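Local coordinates for putative secreted glycosylhydrolase (Parabacteroides distasonis ATCC 8503, PDB 3IMM), which probably acts as a secreted glycoside hydrolase of the 3-keto-disaccharide hydrolase family, though its substrate and catalytic mechanism are not established, at residues 53-58 / 121-126; 57-62 / 84-89; 115-120 / 137-142. All coordinates share one frame; numbering follows the deposited sequence.

Contact 1 (53-58 / 121-126); sequences LDFKTD and EWNHMR
Phe55 and Asn123 face each other as an antiparallel hydrogen-bonded pair in which two donors of Asn123 meet one oxygen, Phe55 O. The backbone N of Asn123 lies 2.7 Å from Phe55 O, and its side-chain ND2 reaches the same oxygen at 3.0 Å. That second donor comes from above the carbonyl plane, 37° out of it, while the oxygen lies close to the plane of the asparagine amide. The return bond runs from Phe55 N to Asn123 O, 3.0 Å long, and here too the donor stands above the carbonyl plane. With chi1 at -58°, Asn123 CG sits beside its own backbone N, which swings the amide to Phe55 O; the strand pairing itself sets CB over the middle of the Phe55 ring, 3.7 Å from the centroid, a CH-pi contact. The amide has further partners: ND2 also donates to a water, which accepts from Thr57 N as well, and OD1 accepts from Lys117 N. One pair further along, Leu53 and Met125, a selenomethionine, exchange two backbone bonds of 2.9 Å each. Met125 CB also touches the edge of the Phe55 ring.

The other face of the sheet carries Asp54, Lys56, Trp122 and His124. Lys56 lays its aliphatic chain over the indole, with CB 3.7 Å from the centroid of the six-membered ring and 6° off its normal. Asp54 OD1 approaches the edge of the His124 imidazole, 3.1 Å from CD2, whereas Asp54 OD2 is held by Arg194 and Asn195 of strand 191-200, the other neighbour of strand 49-57. The contact thus joins two central strands of the six-stranded sheet, and its chemistry is divided between a hydrophobic inner face, where the one amide has partners for both its nitrogen and its oxygen, and an outer face of charged and aromatic groups.

Contact 2 (57-62 / 84-89); sequences TDVGTN and IADDHC. With NA (sodium ion), chain D.
Asp86 OD2 takes the backbone N-H of Gly60 at 2.9 Å, a nearly straight bond (171° at the hydrogen) made through the anti lone pair of the carboxylate oxygen. Beside it, Asp86 N donates to Thr61 O, also at 2.9 Å, so that a single residue holds the loop at two points, Gly60 N and Thr61 O. CG lies anti to the backbone N (chi1 176°), which carries the carboxylate to the Gly60 N-H, and CB packs against Asp58 O. Cys89 adds a lighter touch, its CB 3.9 Å from Gly60 N.

The next shell sets the two partners in place. Residues 58-61 form a type II beta turn, closed by Thr61 N to Asp58 O and stiffened by Asp58 N, which donates to Thr61 OG1; that hydroxyl also hydrogen-bonds Leu190 O. Gly60 takes the positive phi of 83° that this turn requires. Within 84-89, Asp86 OD1 accepts from His88 N at 3.1 Å, an Asx turn in which the donor stands well above the carboxylate plane. The same OD1 receives a hydrogen bond from a water that in turn accepts from Thr57 OG1. Replacing Asp86 by alanine removes the carboxylate, which would probably leave the N-H groups of Gly60 and His88 without an acceptor and the water without its link to residue 86.

Farther out, Asn62 pairs with Ala85 where strands 62-69 and 80-85 begin and end, and Asn62 OD1 binds the sodium ion at 2.7 Å. Ser63, Glu81 and Gln83 complete the protein ligands. By holding Gly60 N, His88 N and the water on its two oxygens, the Asp86 carboxylate ties the loop entering strand 62-69 to the end of strand 80-85, the two strands that supply the sodium ligands.

Contact 3 (115-120 / 137-142); sequences VVKKPG and ILNGKK
CG1 of Val115, anti to its own backbone N (chi1 177°), meets Leu138 and Lys141, while Asn139 CG sits beside its own N (chi1 -63°), which brings the amide to the Val115 carbonyl. CG1 comes to rest 3.4 Å from Leu138 O, with Leu138 CG at 4.0 Å, Lys141 CG at 3.9 Å and Asn139 CB at 4.2 Å, so one methyl group is lodged among three residues of the hairpin. Asn139 ND2 donates to Val115 O over 2.9 Å. The acceptor lies close to the plane of the amide, but with respect to the carbonyl the donor stands 36° above its plane and is not directed at a lone pair.

The hairpin that presents Asn139 is a type I' turn, Leu138 to Lys141, closed by Leu138 N to Lys141 O and Lys141 N to Leu138 O. Asn139 and Gly140 both have positive phi, as this turn type demands of its two central residues. Leu138 points toward the loop, where its CD2 comes 4.0 Å from Val116 N. Lys117 CG passes the Asn139 amide obliquely at 4.1 Å from ND2, making the outer margin of the contact.

Partners on strand 122-130 use the rest of the asparagine: OD1 accepts from His124 N, while ND2 also donates to Asn123 OD1, an acceptor that the turn thereby shares with the loop. The contact joins the loop before strand 122-130 to the tight turn between strands 133-138 and 141-147. Its chemistry implies that a single amide, bonded through both its nitrogen and its oxygen, bridges loop, turn and neighbouring strand; beside it, Val115 CG1 and Val116 CB touch Leu138 in a small apolar patch.

Contact 1 is the most buried of the three and joins paired strands of the six-stranded sheet mainly through backbone bonds. Contacts 2 and 3 are partly buried and lie at strand ends, where side-chain bonds, from an aspartate in one and an asparagine in the other, add to sparse backbone pairing. Thr57 and Asp58 belong to both contacts 1 and 2, which follow strand 49-57 out into its loop toward the five-stranded sheet; Phe55 CE1 packs on Ile84 CG2 at 3.4 Å between those sheets. The 115-120 loop touches both: Gly120 N lies 2.8 Å from Thr57 O, and His88 NE2 lies 2.7 Å from Val116 O.

Contact 1 (53-58 / 121-126)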
loop_
_atom_site.group_PDB
_atom_site.type_symbol
_atom_site.label_atom_id
_atom_site.label_comp_id
_atom_site.label_asym_id
_atom_site.label_seq_id
_atom_site.Cartn_x
_atom_site.Cartn_y
_atom_site.Cartn_z
ATOM N N LEU A 53 -3.371 -6.794 -6.732
ATOM C CA LEU A 53 -1.966 -7.082 -6.931
ATOM C C LEU A 53 -1.578 -8.342 -6.184
ATOM O O LEU A 53 -2.156 -8.666 -5.152
ATOM C CB LEU A 53 -1.112 -5.925 -6.439
ATOM C CG LEU A 53 -1.152 -5.535 -4.947
ATOM C CD1 LEU A 53 0.190 -5.002 -4.501
ATOM C CD2 LEU A 53 -2.261 -4.519 -4.629
ATOM N N ASP A 54 -0.598 -9.048 -6.725
ATOM C CA ASP A 54 0.027 -10.163 -6.052
ATOM C C ASP A 54 1.274 -9.571 -5.474
ATOM O O ASP A 54 1.838 -8.641 -6.072
ATOM C CB ASP A 54 0.405 -11.283 -7.034
ATOM C CG ASP A 54 -0.802 -11.853 -7.810
ATOM O OD1 ASP A 54 -1.954 -11.611 -7.409
ATOM O OD2 ASP A 54 -0.591 -12.546 -8.845
ATOM N N PHE A 55 1.704 -10.079 -4.313
ATOM C CA PHE A 55 3.019 -9.780 -3.804
ATOM C C PHE A 55 3.614 -10.977 -3.073
ATOM O O PHE A 55 2.874 -11.842 -2.555
ATOM C CB PHE A 55 2.981 -8.549 -2.911
ATOM C CG PHE A 55 2.251 -8.743 -1.637
ATOM C CD1 PHE A 55 2.934 -9.178 -0.483
ATOM C CD2 PHE A 55 0.890 -8.462 -1.546
ATOM C CE1 PHE A 55 2.260 -9.333 0.721
ATOM C CE2 PHE A 55 0.202 -8.642 -0.342
ATOM C CZ PHE A 55 0.877 -9.081 0.783
ATOM N N LYS A 56 4.951 -11.034 -3.058
ATOM C CA LYS A 56 5.720 -12.056 -2.313
ATOM C C LYS A 56 6.692 -11.349 -1.380
ATOM O O LYS A 56 7.381 -10.418 -1.766
ATOM C CB LYS A 56 6.489 -12.936 -3.305
ATOM C CG LYS A 56 7.406 -14.026 -2.736
ATOM C CD LYS A 56 7.978 -14.933 -3.876
ATOM C CE LYS A 56 9.031 -14.212 -4.679
ATOM N NZ LYS A 56 9.724 -15.083 -5.636
ATOM N N THR A 57 6.763 -11.805 -0.149
ATOM C CA THR A 57 7.670 -11.206 0.808
ATOM C C THR A 57 8.968 -11.969 0.936
ATOM O O THR A 57 9.095 -13.117 0.503
ATOM C CB THR A 57 7.024 -11.108 2.214
ATOM O OG1 THR A 57 6.888 -12.419 2.754
ATOM C CG2 THR A 57 5.660 -10.423 2.133
ATOM N N ASP A 58 9.926 -11.248 1.500
ATOM C CA ASP A 58 11.146 -11.750 2.078
ATOM C C ASP A 58 10.992 -11.695 3.616
ATOM O O ASP A 58 10.070 -11.041 4.156
ATOM C CB ASP A 58 12.236 -10.749 1.713
ATOM C CG ASP A 58 13.529 -11.370 1.319
ATOM O OD1 ASP A 58 13.666 -12.607 1.405
ATOM O OD2 ASP A 58 14.403 -10.591 0.856
ATOM N N GLU A 121 6.176 -17.116 -0.436
ATOM C CA GLU A 121 4.877 -17.599 -0.912
ATOM C C GLU A 121 4.135 -16.444 -1.509
ATOM O O GLU A 121 4.193 -15.365 -0.951
ATOM C CB GLU A 121 4.039 -18.127 0.244
ATOM C CG GLU A 121 4.579 -19.352 0.958
ATOM C CD GLU A 121 4.893 -20.484 0.011
ATOM O OE1 GLU A 121 4.063 -20.749 -0.889
ATOM O OE2 GLU A 121 5.970 -21.110 0.163
ATOM N N TRP A 122 3.412 -16.659 -2.604
ATOM C CA TRP A 122 2.704 -15.559 -3.250
ATOM C C TRP A 122 1.432 -15.217 -2.515
ATOM O O TRP A 122 0.699 -16.093 -2.058
ATOM C CB TRP A 122 2.448 -15.805 -4.752
ATOM C CG TRP A 122 3.661 -15.492 -5.563
ATOM C CD1 TRP A 122 4.629 -16.366 -5.922
ATOM C CD2 TRP A 122 4.092 -14.207 -6.038
ATOM N NE1 TRP A 122 5.617 -15.729 -6.601
ATOM C CE2 TRP A 122 5.311 -14.403 -6.709
ATOM C CE3 TRP A 122 3.560 -12.922 -5.985
ATOM C CZ2 TRP A 122 6.014 -13.355 -7.312
ATOM C CZ3 TRP A 122 4.274 -11.869 -6.551
ATOM C CH2 TRP A 122 5.479 -12.092 -7.219
ATOM N N ASN A 123 1.211 -13.919 -2.380
ATOM C CA ASN A 123 -0.006 -13.369 -1.786
ATOM C C ASN A 123 -0.836 -12.621 -2.812
ATOM O O ASN A 123 -0.346 -12.224 -3.878
ATOM C CB ASN A 123 0.324 -12.368 -0.671
ATOM C CG ASN A 123 1.139 -12.974 0.418
ATOM O OD1 ASN A 123 0.610 -13.490 1.401
ATOM N ND2 ASN A 123 2.441 -12.956 0.236
ATOM N N HIS A 124 -2.106 -12.417 -2.471
ATOM C CA HIS A 124 -2.977 -11.586 -3.289
ATOM C C HIS A 124 -3.682 -10.576 -2.389
ATOM O O HIS A 124 -4.066 -10.896 -1.264
ATOM C CB HIS A 124 -3.989 -12.427 -4.093
ATOM C CG HIS A 124 -4.891 -11.593 -4.921
ATOM N ND1 HIS A 124 -6.145 -11.213 -4.494
ATOM C CD2 HIS A 124 -4.682 -10.958 -6.093
ATOM C CE1 HIS A 124 -6.690 -10.432 -5.406
ATOM N NE2 HIS A 124 -5.831 -10.270 -6.390
HETATM N N MSE A 125 -3.783 -9.340 -2.875
HETATM C CA MSE A 125 -4.431 -8.265 -2.149
HETATM C C MSE A 125 -5.297 -7.471 -3.124
HETATM O O MSE A 125 -4.879 -7.162 -4.232
HETATM C CB MSE A 125 -3.399 -7.349 -1.484
HETATM C CG MSE A 125 -3.979 -6.090 -0.888
HETATM SE SE MSE A 125 -2.578 -4.978 -0.075
HETATM C CE MSE A 125 -2.428 -6.021 1.477
ATOM N N ARG A 126 -6.508 -7.190 -2.685
ATOM C CA ARG A 126 -7.442 -6.280 -3.360
ATOM C C ARG A 126 -7.739 -5.072 -2.444
ATOM O O ARG A 126 -8.050 -5.232 -1.250
ATOM C CB ARG A 126 -8.735 -7.007 -3.709
ATOM C CG ARG A 126 -9.809 -6.079 -4.288
ATOM C CD ARG A 126 -10.914 -6.857 -4.891
ATOM N NE ARG A 126 -10.459 -7.622 -6.057
ATOM C CZ ARG A 126 -11.189 -8.543 -6.695
ATOM N NH1 ARG A 126 -12.443 -8.791 -6.356
ATOM N NH2 ARG A 126 -10.656 -9.207 -7.698
HETATM O O HOH W 1 4.976 -13.817 0.874
#

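Contact 2 (57-62 / 84-89)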
loop_
_atom_site.group_PDB
_atom_site.type_symbol
_atom_site.label_atom_id
_atom_site.label_comp_id
_atom_site.label_asym_id
_atom_site.label_seq_id
_atom_site.Cartn_x
_atom_site.Cartn_y
_atom_site.Cartn_z
ATOM N N THR A 57 6.763 -11.805 -0.149
ATOM C CA THR A 57 7.670 -11.206 0.808
ATOM C C THR A 57 8.968 -11.969 0.936
ATOM O O THR A 57 9.095 -13.117 0.503
ATOM C CB THR A 57 7.024 -11.108 2.214
ATOM O OG1 THR A 57 6.888 -12.419 2.754
ATOM C CG2 THR A 57 5.660 -10.423 2.133
ATOM N N ASP A 58 9.926 -11.248 1.500
ATOM C CA ASP A 58 11.146 -11.750 2.078
ATOM C C ASP A 58 10.992 -11.695 3.616
ATOM O O ASP A 58 10.070 -11.041 4.156
ATOM C CB ASP A 58 12.236 -10.749 1.713
ATOM C CG ASP A 58 13.529 -11.370 1.319
ATOM O OD1 ASP A 58 13.666 -12.607 1.405
ATOM O OD2 ASP A 58 14.403 -10.591 0.856
ATOM N N VAL A 59 11.932 -12.305 4.331
ATOM C CA VAL A 59 11.936 -12.235 5.769
ATOM C C VAL A 59 12.095 -10.756 6.110
ATOM O O VAL A 59 13.001 -10.112 5.618
ATOM C CB VAL A 59 13.056 -13.120 6.430
ATOM C CG1 VAL A 59 13.174 -12.821 7.912
ATOM C CG2 VAL A 59 12.749 -14.612 6.225
ATOM N N GLY A 60 11.141 -10.219 6.860
ATOM C CA GLY A 60 11.217 -8.861 7.395
ATOM C C GLY A 60 10.800 -7.759 6.449
ATOM O O GLY A 60 11.013 -6.586 6.750
ATOM N N THR A 61 10.214 -8.127 5.302
ATOM C CA THR A 61 9.643 -7.143 4.379
ATOM C C THR A 61 8.748 -6.089 5.056
ATOM O O THR A 61 7.882 -6.419 5.850
ATOM C CB THR A 61 8.844 -7.862 3.280
ATOM O OG1 THR A 61 9.764 -8.536 2.439
ATOM C CG2 THR A 61 8.024 -6.893 2.438
ATOM N N ASN A 62 8.981 -4.826 4.735
ATOM C CA ASN A 62 8.119 -3.732 5.173
ATOM C C ASN A 62 7.971 -2.755 4.001
ATOM O O ASN A 62 8.902 -2.049 3.645
ATOM C CB ASN A 62 8.698 -3.021 6.439
ATOM C CG ASN A 62 7.825 -1.853 6.922
ATOM O OD1 ASN A 62 6.877 -1.422 6.251
ATOM N ND2 ASN A 62 8.149 -1.339 8.099
ATOM N N ILE A 84 2.262 -3.348 3.646
ATOM C CA ILE A 84 2.623 -4.711 3.267
ATOM C C ILE A 84 3.791 -5.084 4.128
ATOM O O ILE A 84 4.778 -4.361 4.179
ATOM C CB ILE A 84 3.039 -4.854 1.780
ATOM C CG1 ILE A 84 1.870 -4.616 0.869
ATOM C CG2 ILE A 84 3.554 -6.266 1.516
ATOM C CD1 ILE A 84 2.244 -4.578 -0.586
ATOM N N ALA A 85 3.677 -6.197 4.841
ATOM C CA ALA A 85 4.691 -6.559 5.796
ATOM C C ALA A 85 4.724 -8.053 6.005
ATOM O O ALA A 85 3.708 -8.735 5.923
ATOM C CB ALA A 85 4.465 -5.827 7.162
ATOM N N ASP A 86 5.916 -8.538 6.299
ATOM C CA ASP A 86 6.104 -9.900 6.801
ATOM C C ASP A 86 5.722 -10.013 8.266
ATOM O O ASP A 86 6.554 -9.871 9.139
ATOM C CB ASP A 86 7.572 -10.343 6.639
ATOM C CG ASP A 86 7.828 -11.711 7.237
ATOM O OD1 ASP A 86 6.854 -12.501 7.331
ATOM O OD2 ASP A 86 8.986 -12.001 7.608
ATOM N N ASP A 87 4.458 -10.311 8.532
ATOM C CA ASP A 87 3.975 -10.458 9.899
ATOM C C ASP A 87 4.654 -11.613 10.679
ATOM O O ASP A 87 4.465 -11.742 11.879
ATOM C CB ASP A 87 2.448 -10.703 9.884
ATOM C CG ASP A 87 1.657 -9.485 9.510
ATOM O OD1 ASP A 87 2.255 -8.447 9.245
ATOM O OD2 ASP A 87 0.414 -9.544 9.467
ATOM N N HIS A 88 5.365 -12.491 9.998
ATOM C CA HIS A 88 5.956 -13.644 10.671
ATOM C C HIS A 88 7.328 -13.334 11.221
ATOM O O HIS A 88 7.915 -14.165 11.851
ATOM C CB HIS A 88 6.043 -14.823 9.721
ATOM C CG HIS A 88 4.748 -15.139 9.055
ATOM N ND1 HIS A 88 3.805 -15.966 9.621
ATOM C CD2 HIS A 88 4.220 -14.706 7.887
ATOM C CE1 HIS A 88 2.757 -16.041 8.819
ATOM N NE2 HIS A 88 2.982 -15.283 7.764
ATOM N N CYS A 89 7.847 -12.147 10.942
ATOM C CA CYS A 89 9.098 -11.687 11.545
ATOM C C CYS A 89 8.705 -10.773 12.685
ATOM O O CYS A 89 7.970 -9.819 12.450
ATOM C CB CYS A 89 9.885 -10.885 10.516
ATOM S SG CYS A 89 11.428 -10.350 11.090
HETATM NA NA NA D . 5.224 0.244 4.979
HETATM O O HOH W 2 5.527 -12.606 4.960
#

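Contact 3 (115-120 / 137-142)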
loop_
_atom_site.group_PDB
_atom_site.type_symbol
_atom_site.label_atom_id
_atom_site.label_comp_id
_atom_site.label_asym_id
_atom_site.label_seq_id
_atom_site.Cartn_x
_atom_site.Cartn_y
_atom_site.Cartn_z
ATOM N N VAL A 115 -2.361 -13.283 8.306
ATOM C CA VAL A 115 -3.066 -13.649 7.065
ATOM C C VAL A 115 -2.071 -13.685 5.875
ATOM O O VAL A 115 -2.241 -14.436 4.924
ATOM C CB VAL A 115 -4.227 -12.702 6.820
ATOM C CG1 VAL A 115 -4.943 -13.016 5.492
ATOM C CG2 VAL A 115 -5.198 -12.773 8.055
ATOM N N VAL A 116 -1.039 -12.859 5.931
ATOM C CA VAL A 116 0.004 -12.872 4.935
ATOM C C VAL A 116 0.700 -14.214 5.059
ATOM O O VAL A 116 0.828 -14.773 6.141
ATOM C CB VAL A 116 1.013 -11.698 5.121
ATOM C CG1 VAL A 116 1.781 -11.830 6.426
ATOM C CG2 VAL A 116 1.991 -11.609 3.935
ATOM N N LYS A 117 1.114 -14.759 3.920
ATOM C CA LYS A 117 1.822 -16.031 3.909
ATOM C C LYS A 117 3.262 -15.792 4.301
ATOM O O LYS A 117 3.692 -14.647 4.487
ATOM C CB LYS A 117 1.674 -16.684 2.540
ATOM C CG LYS A 117 0.250 -17.130 2.326
ATOM C CD LYS A 117 0.016 -17.536 0.932
ATOM C CE LYS A 117 -1.405 -18.065 0.740
ATOM N NZ LYS A 117 -1.644 -18.285 -0.740
ATOM N N LYS A 118 4.003 -16.875 4.461
ATOM C CA LYS A 118 5.409 -16.799 4.875
ATOM C C LYS A 118 6.279 -16.331 3.720
ATOM O O LYS A 118 5.864 -16.447 2.584
ATOM C CB LYS A 118 5.871 -18.168 5.391
ATOM C CG LYS A 118 5.258 -18.486 6.755
ATOM C CD LYS A 118 5.944 -19.656 7.405
ATOM C CE LYS A 118 5.299 -19.984 8.748
ATOM N NZ LYS A 118 5.492 -21.442 9.070
ATOM N N PRO A 119 7.482 -15.786 4.015
ATOM C CA PRO A 119 8.377 -15.322 2.995
ATOM C C PRO A 119 8.449 -16.313 1.870
ATOM O O PRO A 119 8.470 -17.502 2.127
ATOM C CB PRO A 119 9.702 -15.229 3.729
ATOM C CG PRO A 119 9.289 -14.762 5.065
ATOM C CD PRO A 119 8.076 -15.586 5.355
ATOM N N GLY A 120 8.440 -15.813 0.636
ATOM C CA GLY A 120 8.575 -16.681 -0.562
ATOM C C GLY A 120 7.314 -17.331 -1.111
ATOM O O GLY A 120 7.375 -18.019 -2.144
ATOM N N ILE A 137 -8.593 -6.531 1.228
ATOM C CA ILE A 137 -8.860 -7.923 1.225
ATOM C C ILE A 137 -7.525 -8.585 0.948
ATOM O O ILE A 137 -6.937 -8.338 -0.093
ATOM C CB ILE A 137 -9.896 -8.272 0.144
ATOM C CG1 ILE A 137 -11.176 -7.432 0.347
ATOM C CG2 ILE A 137 -10.193 -9.794 0.187
ATOM C CD1 ILE A 137 -11.826 -6.992 -0.874
ATOM N N LEU A 138 -7.057 -9.425 1.866
ATOM C CA LEU A 138 -5.723 -10.062 1.758
ATOM C C LEU A 138 -5.923 -11.589 1.760
ATOM O O LEU A 138 -6.546 -12.114 2.656
ATOM C CB LEU A 138 -4.850 -9.609 2.928
ATOM C CG LEU A 138 -3.451 -10.207 3.078
ATOM C CD1 LEU A 138 -2.643 -9.961 1.803
ATOM C CD2 LEU A 138 -2.739 -9.638 4.294
ATOM N N ASN A 139 -5.452 -12.278 0.719
ATOM C CA ASN A 139 -5.617 -13.711 0.609
ATOM C C ASN A 139 -7.071 -14.171 0.838
ATOM O O ASN A 139 -7.337 -15.181 1.480
ATOM C CB ASN A 139 -4.596 -14.419 1.526
ATOM C CG ASN A 139 -3.181 -14.121 1.107
ATOM O OD1 ASN A 139 -2.920 -13.940 -0.103
ATOM N ND2 ASN A 139 -2.279 -13.961 2.066
ATOM N N GLY A 140 -7.999 -13.391 0.295
ATOM C CA GLY A 140 -9.400 -13.679 0.378
ATOM C C GLY A 140 -10.055 -13.324 1.697
ATOM O O GLY A 140 -11.201 -13.625 1.881
ATOM N N LYS A 141 -9.345 -12.660 2.598
ATOM C CA LYS A 141 -9.892 -12.263 3.918
ATOM C C LYS A 141 -10.042 -10.763 3.996
ATOM O O LYS A 141 -9.078 -10.013 3.741
ATOM C CB LYS A 141 -8.974 -12.679 5.043
ATOM C CG LYS A 141 -8.619 -14.152 5.115
ATOM C CD LYS A 141 -9.713 -14.973 5.730
ATOM C CE LYS A 141 -9.354 -16.447 5.850
ATOM N NZ LYS A 141 -10.545 -17.396 5.832
ATOM N N LYS A 142 -11.238 -10.308 4.370
ATOM C CA LYS A 142 -11.451 -8.900 4.624
ATOM C C LYS A 142 -10.736 -8.526 5.921
ATOM O O LYS A 142 -11.240 -8.797 7.014
ATOM C CB LYS A 142 -12.944 -8.613 4.702
ATOM C CG LYS A 142 -13.289 -7.140 4.787
ATOM C CD LYS A 142 -14.731 -6.884 4.324
ATOM C CE LYS A 142 -15.766 -7.339 5.295
ATOM N NZ LYS A 142 -15.451 -6.997 6.704
#